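Local structure of dioxygenase (Pseudomonas brassicacearum, 5V2D) at residues H59-Q64 / G89-N94; I228-P233 / Q289-F294; R246-P251 / V282-R287; I439-S444 / G496-G501. The protein probably cleaves the central double bond of lignin-derived stilbenes with dioxygen, as an iron-dependent relative of the carotenoid cleavage oxygenases. All blocks are in the same frame, centred on the assembly; numbering follows the deposited sequence.

Contact 1: H59-Q64 / G89-N94; sequences HGTFYQ and GFHFAN
Gly60 to Tyr63 pair with Gly89 to Phe92 as antiparallel neighbours, their axes 166° apart, and four backbone hydrogen bonds join Gly60 to Phe92 and Phe62 to Phe90. The shortest of the four runs from Phe92 N to Gly60 O at 2.8 Å. On the face carrying Thr61 and His91 the two side chains cross almost at right angles, and Thr61 OG1 lies in the imidazole plane, hydrogen-bonded to His91 ND1 at 3.0 Å. The other ring nitrogen, His91 NE2, meets a water at 2.7 Å, and the same water reaches His59 NE2 at 3.0 Å. Gly89 lets its CA lie 4.1 Å from Tyr63 CD1, which a CB there would crowd. The face bearing Phe62, Phe90 and Phe92 is apolar: Phe62 CD2 and Phe90 CD2 approach to 4.3 Å. One side of this blade-forming sheet is therefore a buried aromatic layer, while the other fixes the rotation of His91 through polar partners at both ring nitrogens.

Contact 2: I228-P233 / Q289-F294; sequences IWFQAP and QDVRWF
Phe230 meets two side chains in two different ways, Val291 over a face of its ring and Trp293 at its edge. Val291 crosses the phenyl group at about a right angle and sets CG2 over the ring as a CH-pi contact, 3.9 Å from the centroid and 17° off the normal. CG sits between the backbone N and the carbonyl carbon of Phe230 (chi1 62°), a rotamer that swings the ring across to Val291. At the ring's rim, Phe230 CE1 touches Trp293 CZ2 at 4.0 Å. The indole, reaching out with its six-membered ring foremost, is met from the opposite direction by Pro233, whose CD lies over one face, 4.1 Å from the centroid of that ring. Ala232 CB adds a contact of 3.9 Å to Trp293 CH2, and Gln231 O approaches Trp293 CZ2 at 3.6 Å. Leu278 and Ala280 of the adjoining strand also touch the indole, and Phe250 meets Phe230 edge-to-face. The backbones stay well apart, Phe230 CA and Val291 CA being 8.1 Å from each other, and no hydrogen bond spans the gap. Strands 224-231 and 292-298 are outermost in two separate four-stranded sheets, here joined as adjacent blades of the beta-propeller. Between these two segments, cohesion thus comes from dispersion and CH-pi contacts.

Contact 3: R246-P251 / V282-R287; sequences RYVVFP and VPRNGR
Tyr247 holds CG anti to its carbonyl carbon (chi1 -67°), which brings the phenol ring obliquely across Pro283, with Tyr247 CE1 4.1 Å from Pro283 CG. Arg284 has CG anti to the backbone N (chi1 -164°), and this carries the start of its chain across Val248, Arg284 CG lying 4.1 Å from Val248 CG2. Between the strands, Val248 N donates to Val282 O at 2.9 Å and Val282 N to Val248 O at 3.0 Å. These antiparallel partners are the inner strands of a four-stranded propeller blade, and strand 276-283 leaves it through a type I turn from Pro283 to Gly286. Arg284 N prolongs the pairing with a bond of 2.9 Å to Arg246 O, meeting it from above the carbonyl plane. With Tyr247 cut back to an alanine, the Pro283 ring would probably lose its aromatic neighbour and a gap is likely to open beside Leu354. Farther out, the guanidinium group of Arg284 forms salt bridges with Glu217 and Asp192, tying the turn to the preceding blade, while Arg246 pairs with Asp310 on the following one.

Contact 4: I439-S444 / G496-G501; sequences IFIPRS and GCWAPG
Ile441 lies over one face of the Trp498 indole, its CD1 3.5 Å from the centroid of the six-membered ring and only 4° off the normal, a CH-pi contact directly over the ring. The rest of the side chain follows the same face: Ile441 CG1 is 3.7 Å from Trp498 CD2 and Ile441 CG2 3.8 Å from Trp498 NE1. Ile439 comes in obliquely to the ring, placing CD1 3.7 Å from Trp498 CE3, while Ile439 CG2 rests 3.8 Å from Cys497 C. Trp498 turns CG anti to the backbone N (chi1 175°), which directs the indole to the two isoleucines; Pro500 N lies over the opposite face. A serine at Trp498 would probably open a gap beside Ile441 and take from Ile439 CD1 its contact with the indole. Beyond this shell, Phe62 touches both Ile439 and Trp498, and Ile58 touches Ile441 and Trp498. Backbone bonds to Thr61 and Tyr63 hold the strand that carries the tryptophan, and those to Tyr453 and Val455 hold the other. The strands run at 18° to each other but belong to different sheets, making this a hydrophobic seam between two blades of the beta-propeller of the carotenoid oxygenase family.

Contacts 1 and 4 lie side by side, their centres about 9 Å apart: strand 60-67 is sheet neighbour to both 85-93 and 496-500, and Tyr63 O to Cys497 N (2.8 Å) is a probable hydrogen bond. Contact 1 thus forms part of a blade and contact 4 joins that blade to the next. Contacts 2 and 3 make a second pair, also about 9 Å between centres, with contact 3 nested within the loop closed by contact 2. The pairs are remote, contacts 1 and 2 being about 39 Å apart between centres. Iron, bound by His188, His239, His304 and His495, lies about 10 Å from the residue Gly496, directly after the last ligand, and about 14 Å from the Phe62 side chain.

Contact 1: H59-Q64 / G89-N94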
loop_
_atom_site.group_PDB
_atom_site.type_symbol
_atom_site.label_atom_id
_atom_site.label_comp_id
_atom_site.label_asym_id
_atom_site.label_seq_id
_atom_site.Cartn_x
_atom_site.Cartn_y
_atom_site.Cartn_z
ATOM N N HIS A 59 10.233 20.605 5.014
ATOM C CA HIS A 59 10.420 20.308 6.435
ATOM C C HIS A 59 9.400 19.278 6.866
ATOM O O HIS A 59 8.194 19.532 6.837
ATOM C CB HIS A 59 10.266 21.590 7.296
ATOM C CG HIS A 59 10.582 21.391 8.749
ATOM N ND1 HIS A 59 9.869 22.013 9.760
ATOM C CD2 HIS A 59 11.456 20.573 9.373
ATOM C CE1 HIS A 59 10.335 21.640 10.933
ATOM N NE2 HIS A 59 11.294 20.756 10.731
ATOM N N GLY A 60 9.898 18.127 7.252
ATOM C CA GLY A 60 9.040 17.001 7.770
ATOM C C GLY A 60 9.713 15.673 7.489
ATOM O O GLY A 60 10.904 15.623 7.219
ATOM N N THR A 61 8.924 14.619 7.585
ATOM C CA THR A 61 9.483 13.256 7.493
ATOM C C THR A 61 8.668 12.442 6.479
ATOM O O THR A 61 7.440 12.440 6.515
ATOM C CB THR A 61 9.484 12.579 8.877
ATOM O OG1 THR A 61 10.208 13.362 9.801
ATOM C CG2 THR A 61 10.116 11.207 8.788
ATOM N N PHE A 62 9.393 11.774 5.598
ATOM C CA PHE A 62 8.810 10.817 4.662
ATOM C C PHE A 62 8.968 9.445 5.327
ATOM O O PHE A 62 10.117 8.953 5.458
ATOM C CB PHE A 62 9.573 10.850 3.352
ATOM C CG PHE A 62 9.160 9.820 2.339
ATOM C CD1 PHE A 62 7.918 9.213 2.347
ATOM C CD2 PHE A 62 10.015 9.451 1.352
ATOM C CE1 PHE A 62 7.545 8.294 1.386
ATOM C CE2 PHE A 62 9.648 8.528 0.381
ATOM C CZ PHE A 62 8.407 7.962 0.380
ATOM N N TYR A 63 7.871 8.840 5.756
ATOM C CA TYR A 63 7.896 7.505 6.329
ATOM C C TYR A 63 7.470 6.521 5.238
ATOM O O TYR A 63 6.571 6.803 4.447
ATOM C CB TYR A 63 6.912 7.360 7.484
ATOM C CG TYR A 63 7.203 8.276 8.637
ATOM C CD1 TYR A 63 8.194 7.899 9.600
ATOM C CD2 TYR A 63 6.536 9.425 8.835
ATOM C CE1 TYR A 63 8.439 8.705 10.706
ATOM C CE2 TYR A 63 6.784 10.223 9.919
ATOM C CZ TYR A 63 7.710 9.861 10.862
ATOM O OH TYR A 63 7.961 10.667 11.927
ATOM N N GLN A 64 8.087 5.372 5.215
ATOM C CA GLN A 64 7.692 4.328 4.283
ATOM C C GLN A 64 7.871 2.960 4.976
ATOM O O GLN A 64 8.774 2.825 5.793
ATOM C CB GLN A 64 8.526 4.429 3.010
ATOM C CG GLN A 64 7.793 3.585 1.909
ATOM C CD GLN A 64 8.110 3.868 0.422
ATOM O OE1 GLN A 64 9.233 4.318 -0.012
ATOM N NE2 GLN A 64 7.136 3.527 -0.378
ATOM N N GLY A 89 12.328 6.292 7.932
ATOM C CA GLY A 89 11.956 7.702 8.060
ATOM C C GLY A 89 13.084 8.563 7.518
ATOM O O GLY A 89 14.177 8.518 8.066
ATOM N N PHE A 90 12.841 9.310 6.432
ATOM C CA PHE A 90 13.755 10.278 5.894
ATOM C C PHE A 90 13.306 11.628 6.444
ATOM O O PHE A 90 12.234 12.139 6.056
ATOM C CB PHE A 90 13.735 10.313 4.402
ATOM C CG PHE A 90 14.317 9.106 3.733
ATOM C CD1 PHE A 90 15.632 9.043 3.422
ATOM C CD2 PHE A 90 13.495 8.033 3.380
ATOM C CE1 PHE A 90 16.210 7.975 2.743
ATOM C CE2 PHE A 90 14.050 6.943 2.716
ATOM C CZ PHE A 90 15.422 6.903 2.393
ATOM N N HIS A 91 14.111 12.221 7.324
ATOM C CA HIS A 91 13.739 13.469 7.925
ATOM C C HIS A 91 14.439 14.658 7.192
ATOM O O HIS A 91 15.683 14.692 7.137
ATOM C CB HIS A 91 14.142 13.484 9.382
ATOM C CG HIS A 91 13.805 14.771 10.073
ATOM N ND1 HIS A 91 12.500 15.215 10.221
ATOM C CD2 HIS A 91 14.610 15.727 10.617
ATOM C CE1 HIS A 91 12.515 16.393 10.838
ATOM N NE2 HIS A 91 13.778 16.731 11.084
ATOM N N PHE A 92 13.635 15.582 6.685
ATOM C CA PHE A 92 14.077 16.718 5.888
ATOM C C PHE A 92 14.050 17.958 6.823
ATOM O O PHE A 92 13.018 18.304 7.407
ATOM C CB PHE A 92 13.120 17.020 4.727
ATOM C CG PHE A 92 13.139 16.017 3.631
ATOM C CD1 PHE A 92 13.627 16.368 2.367
ATOM C CD2 PHE A 92 12.641 14.765 3.773
ATOM C CE1 PHE A 92 13.649 15.469 1.339
ATOM C CE2 PHE A 92 12.683 13.848 2.724
ATOM C CZ PHE A 92 13.192 14.202 1.518
ATOM N N ALA A 93 15.185 18.623 6.946
ATOM C CA ALA A 93 15.156 19.906 7.676
ATOM C C ALA A 93 16.205 20.816 7.114
ATOM O O ALA A 93 17.374 20.469 7.059
ATOM C CB ALA A 93 15.372 19.750 9.174
ATOM N N ASN A 94 15.784 21.993 6.698
ATOM C CA ASN A 94 16.747 23.012 6.228
ATOM C C ASN A 94 17.781 22.560 5.188
ATOM O O ASN A 94 18.942 22.863 5.348
ATOM C CB ASN A 94 17.555 23.484 7.445
ATOM C CG ASN A 94 17.059 24.687 7.863
ATOM O OD1 ASN A 94 17.419 25.770 7.299
ATOM N ND2 ASN A 94 16.140 24.605 8.789
HETATM O O HOH W 1 13.465 19.194 12.191
#

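Contact 2: I228-P233 / Q289-F294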
loop_
_atom_site.group_PDB
_atom_site.type_symbol
_atom_site.label_atom_id
_atom_site.label_comp_id
_atom_site.label_asym_id
_atom_site.label_seq_id
_atom_site.Cartn_x
_atom_site.Cartn_y
_atom_site.Cartn_z
ATOM N N ILE A 228 -19.880 1.993 11.742
ATOM C CA ILE A 228 -21.001 1.423 11.017
ATOM C C ILE A 228 -20.635 -0.009 10.729
ATOM O O ILE A 228 -19.724 -0.276 9.895
ATOM C CB ILE A 228 -21.267 2.141 9.668
ATOM C CG1 ILE A 228 -21.315 3.657 9.798
ATOM C CG2 ILE A 228 -22.532 1.580 8.998
ATOM C CD1 ILE A 228 -21.491 4.359 8.465
ATOM N N TRP A 229 -21.305 -0.935 11.417
ATOM C CA TRP A 229 -21.104 -2.374 11.197
ATOM C C TRP A 229 -22.162 -2.868 10.237
ATOM O O TRP A 229 -23.324 -2.552 10.413
ATOM C CB TRP A 229 -21.276 -3.149 12.505
ATOM C CG TRP A 229 -20.157 -2.875 13.474
ATOM C CD1 TRP A 229 -19.988 -1.751 14.225
ATOM C CD2 TRP A 229 -19.059 -3.753 13.798
ATOM N NE1 TRP A 229 -18.859 -1.855 14.977
ATOM C CE2 TRP A 229 -18.288 -3.095 14.782
ATOM C CE3 TRP A 229 -18.690 -5.028 13.383
ATOM C CZ2 TRP A 229 -17.124 -3.637 15.316
ATOM C CZ3 TRP A 229 -17.551 -5.589 13.936
ATOM C CH2 TRP A 229 -16.769 -4.894 14.897
ATOM N N PHE A 230 -21.779 -3.646 9.237
ATOM C CA PHE A 230 -22.754 -4.260 8.351
ATOM C C PHE A 230 -22.151 -5.522 7.781
ATOM O O PHE A 230 -21.069 -5.928 8.233
ATOM C CB PHE A 230 -23.185 -3.267 7.274
ATOM C CG PHE A 230 -22.081 -2.767 6.341
ATOM C CD1 PHE A 230 -22.022 -3.221 5.037
ATOM C CD2 PHE A 230 -21.191 -1.775 6.759
ATOM C CE1 PHE A 230 -21.068 -2.722 4.130
ATOM C CE2 PHE A 230 -20.194 -1.313 5.907
ATOM C CZ PHE A 230 -20.148 -1.783 4.567
ATOM N N GLN A 231 -22.834 -6.178 6.843
ATOM C CA GLN A 231 -22.338 -7.414 6.313
ATOM C C GLN A 231 -22.346 -7.424 4.809
ATOM O O GLN A 231 -23.285 -6.954 4.142
ATOM C CB GLN A 231 -23.182 -8.573 6.830
ATOM C CG GLN A 231 -23.097 -8.711 8.342
ATOM C CD GLN A 231 -23.280 -10.111 8.746
ATOM O OE1 GLN A 231 -23.921 -10.903 8.044
ATOM N NE2 GLN A 231 -22.714 -10.459 9.866
ATOM N N ALA A 232 -21.293 -7.981 4.247
ATOM C CA ALA A 232 -21.225 -8.240 2.831
ATOM C C ALA A 232 -21.933 -9.563 2.557
ATOM O O ALA A 232 -22.115 -10.367 3.478
ATOM C CB ALA A 232 -19.770 -8.374 2.414
ATOM N N PRO A 233 -22.241 -9.835 1.281
ATOM C CA PRO A 233 -22.879 -11.106 0.925
ATOM C C PRO A 233 -21.900 -12.268 0.964
ATOM O O PRO A 233 -22.336 -13.392 0.943
ATOM C CB PRO A 233 -23.435 -10.852 -0.480
ATOM C CG PRO A 233 -22.566 -9.752 -1.043
ATOM C CD PRO A 233 -22.243 -8.877 0.146
ATOM N N GLN A 289 -28.503 0.086 7.606
ATOM C CA GLN A 289 -29.609 0.011 6.670
ATOM C C GLN A 289 -29.464 0.963 5.457
ATOM O O GLN A 289 -30.182 0.845 4.470
ATOM C CB GLN A 289 -30.925 0.239 7.448
ATOM C CG GLN A 289 -31.142 1.677 7.861
ATOM C CD GLN A 289 -31.959 1.883 9.161
ATOM O OE1 GLN A 289 -33.093 2.427 9.131
ATOM N NE2 GLN A 289 -31.433 1.359 10.263
ATOM N N ASP A 290 -28.556 1.928 5.517
ATOM C CA ASP A 290 -28.362 2.880 4.435
ATOM C C ASP A 290 -27.399 2.340 3.355
ATOM O O ASP A 290 -27.240 2.987 2.297
ATOM C CB ASP A 290 -27.780 4.182 4.983
ATOM C CG ASP A 290 -28.656 4.848 6.129
ATOM O OD1 ASP A 290 -29.864 4.837 5.962
ATOM O OD2 ASP A 290 -28.178 5.339 7.218
ATOM N N VAL A 291 -26.775 1.180 3.589
ATOM C CA VAL A 291 -25.808 0.683 2.644
ATOM C C VAL A 291 -26.461 0.377 1.324
ATOM O O VAL A 291 -27.502 -0.207 1.323
ATOM C CB VAL A 291 -25.123 -0.601 3.152
ATOM C CG1 VAL A 291 -24.247 -1.220 2.043
ATOM C CG2 VAL A 291 -24.293 -0.286 4.372
ATOM N N ARG A 292 -25.871 0.781 0.211
ATOM C CA ARG A 292 -26.336 0.379 -1.122
ATOM C C ARG A 292 -25.240 -0.363 -1.844
ATOM O O ARG A 292 -24.056 0.034 -1.757
ATOM C CB ARG A 292 -26.680 1.592 -1.968
ATOM C CG ARG A 292 -28.033 2.227 -1.577
ATOM C CD ARG A 292 -29.184 1.444 -2.258
ATOM N NE ARG A 292 -28.958 1.626 -3.685
ATOM C CZ ARG A 292 -29.188 2.774 -4.301
ATOM N NH1 ARG A 292 -29.687 3.851 -3.645
ATOM N NH2 ARG A 292 -28.879 2.835 -5.567
ATOM N N TRP A 293 -25.609 -1.383 -2.620
ATOM C CA TRP A 293 -24.640 -2.224 -3.341
ATOM C C TRP A 293 -24.646 -1.967 -4.833
ATOM O O TRP A 293 -25.731 -1.793 -5.451
ATOM C CB TRP A 293 -24.952 -3.676 -3.053
ATOM C CG TRP A 293 -24.623 -4.016 -1.592
ATOM C CD1 TRP A 293 -25.494 -3.977 -0.528
ATOM C CD2 TRP A 293 -23.367 -4.409 -1.065
ATOM N NE1 TRP A 293 -24.847 -4.314 0.604
ATOM C CE2 TRP A 293 -23.543 -4.599 0.319
ATOM C CE3 TRP A 293 -22.099 -4.634 -1.629
ATOM C CZ2 TRP A 293 -22.502 -5.020 1.171
ATOM C CZ3 TRP A 293 -21.048 -5.065 -0.754
ATOM C CH2 TRP A 293 -21.276 -5.234 0.602
ATOM N N PHE A 294 -23.467 -1.895 -5.436
ATOM C CA PHE A 294 -23.380 -1.725 -6.865
ATOM C C PHE A 294 -22.465 -2.815 -7.389
ATOM O O PHE A 294 -21.516 -3.251 -6.681
ATOM C CB PHE A 294 -22.806 -0.396 -7.227
ATOM C CG PHE A 294 -23.691 0.780 -6.892
ATOM C CD1 PHE A 294 -24.480 1.374 -7.874
ATOM C CD2 PHE A 294 -23.693 1.298 -5.592
ATOM C CE1 PHE A 294 -25.284 2.451 -7.569
ATOM C CE2 PHE A 294 -24.528 2.326 -5.218
ATOM C CZ PHE A 294 -25.307 2.957 -6.228
#

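Contact 3: R246-P251 / V282-R287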
loop_
_atom_site.group_PDB
_atom_site.type_symbol
_atom_site.label_atom_id
_atom_site.label_comp_id
_atom_site.label_asym_id
_atom_site.label_seq_id
_atom_site.Cartn_x
_atom_site.Cartn_y
_atom_site.Cartn_z
ATOM N N ARG A 246 -19.361 13.041 2.115
ATOM C CA ARG A 246 -20.582 12.457 2.620
ATOM C C ARG A 246 -20.711 10.954 2.541
ATOM O O ARG A 246 -21.680 10.420 3.083
ATOM C CB ARG A 246 -21.784 13.116 1.901
ATOM C CG ARG A 246 -22.008 14.582 2.365
ATOM C CD ARG A 246 -22.746 15.358 1.302
ATOM N NE ARG A 246 -21.898 15.650 0.127
ATOM C CZ ARG A 246 -21.122 16.719 -0.060
ATOM N NH1 ARG A 246 -21.010 17.671 0.851
ATOM N NH2 ARG A 246 -20.396 16.827 -1.188
ATOM N N TYR A 247 -19.795 10.255 1.850
ATOM C CA TYR A 247 -19.958 8.816 1.639
ATOM C C TYR A 247 -18.646 8.067 1.865
ATOM O O TYR A 247 -17.562 8.642 1.847
ATOM C CB TYR A 247 -20.434 8.503 0.226
ATOM C CG TYR A 247 -21.812 9.011 0.000
ATOM C CD1 TYR A 247 -22.925 8.311 0.448
ATOM C CD2 TYR A 247 -22.001 10.256 -0.594
ATOM C CE1 TYR A 247 -24.176 8.836 0.326
ATOM C CE2 TYR A 247 -23.280 10.805 -0.734
ATOM C CZ TYR A 247 -24.355 10.070 -0.296
ATOM O OH TYR A 247 -25.598 10.537 -0.417
ATOM N N VAL A 248 -18.785 6.766 2.066
ATOM C CA VAL A 248 -17.680 5.820 2.117
ATOM C C VAL A 248 -18.019 4.726 1.100
ATOM O O VAL A 248 -19.157 4.337 0.988
ATOM C CB VAL A 248 -17.611 5.269 3.531
ATOM C CG1 VAL A 248 -16.639 4.132 3.634
ATOM C CG2 VAL A 248 -17.164 6.379 4.455
ATOM N N VAL A 249 -17.022 4.227 0.363
ATOM C CA VAL A 249 -17.182 3.167 -0.614
ATOM C C VAL A 249 -16.175 2.054 -0.314
ATOM O O VAL A 249 -14.963 2.324 -0.187
ATOM C CB VAL A 249 -16.928 3.679 -2.033
ATOM C CG1 VAL A 249 -17.124 2.559 -3.053
ATOM C CG2 VAL A 249 -17.855 4.851 -2.321
ATOM N N PHE A 250 -16.676 0.828 -0.191
ATOM C CA PHE A 250 -15.857 -0.381 0.039
ATOM C C PHE A 250 -15.827 -1.182 -1.287
ATOM O O PHE A 250 -16.832 -1.738 -1.694
ATOM C CB PHE A 250 -16.521 -1.272 1.038
ATOM C CG PHE A 250 -16.547 -0.738 2.434
ATOM C CD1 PHE A 250 -17.358 0.337 2.768
ATOM C CD2 PHE A 250 -15.942 -1.471 3.467
ATOM C CE1 PHE A 250 -17.408 0.836 4.076
ATOM C CE2 PHE A 250 -16.002 -1.028 4.831
ATOM C CZ PHE A 250 -16.745 0.136 5.120
ATOM N N PRO A 251 -14.679 -1.277 -1.923
ATOM C CA PRO A 251 -14.565 -2.121 -3.133
ATOM C C PRO A 251 -14.217 -3.545 -2.710
ATOM O O PRO A 251 -13.123 -3.829 -2.206
ATOM C CB PRO A 251 -13.432 -1.454 -3.948
ATOM C CG PRO A 251 -13.048 -0.233 -3.131
ATOM C CD PRO A 251 -13.492 -0.442 -1.738
ATOM N N VAL A 282 -22.067 3.819 1.448
ATOM C CA VAL A 282 -22.835 4.149 2.600
ATOM C C VAL A 282 -22.576 5.572 3.053
ATOM O O VAL A 282 -21.443 6.040 2.965
ATOM C CB VAL A 282 -22.544 3.134 3.726
ATOM C CG1 VAL A 282 -21.113 3.163 4.230
ATOM C CG2 VAL A 282 -23.505 3.360 4.866
ATOM N N PRO A 283 -23.596 6.256 3.564
ATOM C CA PRO A 283 -23.289 7.586 4.115
ATOM C C PRO A 283 -22.329 7.527 5.257
ATOM O O PRO A 283 -22.395 6.626 6.118
ATOM C CB PRO A 283 -24.674 8.171 4.604
ATOM C CG PRO A 283 -25.684 7.368 3.859
ATOM C CD PRO A 283 -25.051 6.016 3.530
ATOM N N ARG A 284 -21.445 8.517 5.272
ATOM C CA ARG A 284 -20.380 8.580 6.203
ATOM C C ARG A 284 -20.844 8.686 7.650
ATOM O O ARG A 284 -20.198 8.192 8.581
ATOM C CB ARG A 284 -19.552 9.770 5.821
ATOM C CG ARG A 284 -18.195 9.757 6.453
ATOM C CD ARG A 284 -17.236 10.683 5.686
ATOM N NE ARG A 284 -16.358 11.312 6.685
ATOM C CZ ARG A 284 -15.516 12.276 6.453
ATOM N NH1 ARG A 284 -14.826 12.766 7.461
ATOM N NH2 ARG A 284 -15.375 12.788 5.226
ATOM N N ASN A 285 -22.004 9.292 7.846
ATOM C CA ASN A 285 -22.604 9.399 9.183
ATOM C C ASN A 285 -23.850 8.515 9.303
ATOM O O ASN A 285 -24.689 8.740 10.186
ATOM C CB ASN A 285 -22.964 10.899 9.451
ATOM C CG ASN A 285 -24.062 11.429 8.514
ATOM O OD1 ASN A 285 -24.446 10.812 7.488
ATOM N ND2 ASN A 285 -24.596 12.568 8.901
ATOM N N GLY A 286 -23.907 7.482 8.496
ATOM C CA GLY A 286 -25.101 6.657 8.373
ATOM C C GLY A 286 -25.064 5.406 9.240
ATOM O O GLY A 286 -24.287 5.293 10.226
ATOM N N ARG A 287 -25.944 4.477 8.863
ATOM C CA ARG A 287 -26.160 3.230 9.604
ATOM C C ARG A 287 -26.235 2.095 8.578
ATOM O O ARG A 287 -26.348 2.326 7.334
ATOM C CB ARG A 287 -27.525 3.283 10.348
ATOM C CG ARG A 287 -27.886 4.609 10.920
ATOM C CD ARG A 287 -29.344 4.955 10.644
ATOM N NE ARG A 287 -30.078 4.377 11.721
ATOM C CZ ARG A 287 -31.389 4.570 11.923
ATOM N NH1 ARG A 287 -32.091 5.312 11.057
ATOM N NH2 ARG A 287 -31.961 4.020 13.006
#

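Contact 4: I439-S444 / G496-G501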
loop_
_atom_site.group_PDB
_atom_site.type_symbol
_atom_site.label_atom_id
_atom_site.label_comp_id
_atom_site.label_asym_id
_atom_site.label_seq_id
_atom_site.Cartn_x
_atom_site.Cartn_y
_atom_site.Cartn_z
ATOM N N ILE A 439 5.373 10.285 -2.687
ATOM C CA ILE A 439 4.606 11.227 -1.907
ATOM C C ILE A 439 4.609 12.589 -2.599
ATOM O O ILE A 439 5.468 12.897 -3.441
ATOM C CB ILE A 439 5.116 11.432 -0.512
ATOM C CG1 ILE A 439 6.648 11.646 -0.504
ATOM C CG2 ILE A 439 4.766 10.234 0.371
ATOM C CD1 ILE A 439 7.123 12.388 0.722
ATOM N N PHE A 440 3.636 13.414 -2.208
ATOM C CA PHE A 440 3.544 14.786 -2.651
ATOM C C PHE A 440 3.713 15.732 -1.461
ATOM O O PHE A 440 3.095 15.513 -0.418
ATOM C CB PHE A 440 2.251 15.078 -3.372
ATOM C CG PHE A 440 2.014 16.527 -3.612
ATOM C CD1 PHE A 440 2.689 17.166 -4.635
ATOM C CD2 PHE A 440 1.177 17.279 -2.789
ATOM C CE1 PHE A 440 2.529 18.568 -4.845
ATOM C CE2 PHE A 440 1.017 18.639 -3.031
ATOM C CZ PHE A 440 1.681 19.268 -4.044
ATOM N N ILE A 441 4.529 16.775 -1.648
ATOM C CA ILE A 441 4.767 17.745 -0.610
ATOM C C ILE A 441 4.365 19.129 -1.170
ATOM O O ILE A 441 4.968 19.570 -2.124
ATOM C CB ILE A 441 6.263 17.792 -0.228
ATOM C CG1 ILE A 441 6.706 16.448 0.291
ATOM C CG2 ILE A 441 6.497 18.865 0.833
ATOM C CD1 ILE A 441 8.203 16.325 0.635
ATOM N N PRO A 442 3.389 19.819 -0.557
ATOM C CA PRO A 442 3.036 21.127 -1.078
ATOM C C PRO A 442 4.167 22.123 -1.008
ATOM O O PRO A 442 4.958 22.078 -0.124
ATOM C CB PRO A 442 1.945 21.624 -0.107
ATOM C CG PRO A 442 1.493 20.375 0.686
ATOM C CD PRO A 442 2.602 19.449 0.669
ATOM N N ARG A 443 4.248 23.035 -1.997
ATOM C CA ARG A 443 5.363 24.045 -2.024
ATOM C C ARG A 443 5.262 24.954 -0.799
ATOM O O ARG A 443 6.278 25.347 -0.284
ATOM C CB ARG A 443 5.305 24.891 -3.332
ATOM C CG ARG A 443 6.574 25.734 -3.616
ATOM C CD ARG A 443 6.535 26.464 -4.962
ATOM N NE ARG A 443 6.160 25.480 -5.973
ATOM C CZ ARG A 443 6.974 24.703 -6.671
ATOM N NH1 ARG A 443 8.290 24.858 -6.669
ATOM N NH2 ARG A 443 6.432 23.778 -7.498
ATOM N N SER A 444 4.057 25.247 -0.369
ATOM C CA SER A 444 3.836 26.037 0.838
ATOM C C SER A 444 2.440 25.681 1.237
ATOM O O SER A 444 1.719 25.052 0.475
ATOM C CB SER A 444 3.919 27.548 0.563
ATOM O OG SER A 444 2.923 27.964 -0.391
ATOM N N GLY A 496 3.790 4.628 1.820
ATOM C CA GLY A 496 4.440 5.631 2.662
ATOM C C GLY A 496 3.583 6.844 2.862
ATOM O O GLY A 496 2.417 6.934 2.350
ATOM N N CYS A 497 4.116 7.824 3.581
ATOM C CA CYS A 497 3.312 9.053 3.840
ATOM C C CYS A 497 4.273 10.172 4.156
ATOM O O CYS A 497 5.452 9.956 4.528
ATOM C CB CYS A 497 2.370 8.883 5.011
ATOM S SG CYS A 497 3.221 8.629 6.598
ATOM N N TRP A 498 3.786 11.394 3.948
ATOM C CA TRP A 498 4.516 12.589 4.332
ATOM C C TRP A 498 3.935 13.174 5.619
ATOM O O TRP A 498 2.730 13.421 5.664
ATOM C CB TRP A 498 4.356 13.640 3.179
ATOM C CG TRP A 498 5.004 14.999 3.586
ATOM C CD1 TRP A 498 4.377 16.184 3.713
ATOM C CD2 TRP A 498 6.384 15.225 3.808
ATOM N NE1 TRP A 498 5.258 17.131 4.020
ATOM C CE2 TRP A 498 6.516 16.587 4.089
ATOM C CE3 TRP A 498 7.507 14.413 3.797
ATOM C CZ2 TRP A 498 7.741 17.198 4.339
ATOM C CZ3 TRP A 498 8.736 15.010 4.058
ATOM C CH2 TRP A 498 8.849 16.401 4.306
ATOM N N ALA A 499 4.778 13.447 6.594
ATOM C CA ALA A 499 4.361 14.033 7.883
ATOM C C ALA A 499 4.953 15.433 8.007
ATOM O O ALA A 499 6.160 15.553 8.248
ATOM C CB ALA A 499 4.894 13.185 9.036
ATOM N N PRO A 500 4.174 16.472 7.731
ATOM C CA PRO A 500 4.731 17.835 7.667
ATOM C C PRO A 500 5.333 18.247 9.019
ATOM O O PRO A 500 4.816 17.869 10.047
ATOM C CB PRO A 500 3.500 18.734 7.393
ATOM C CG PRO A 500 2.493 17.845 6.795
ATOM C CD PRO A 500 2.738 16.436 7.370
ATOM N N GLY A 501 6.496 18.875 9.090
ATOM C CA GLY A 501 6.827 19.680 10.311
ATOM C C GLY A 501 6.146 21.048 9.960
ATOM O O GLY A 501 6.400 21.992 10.605
#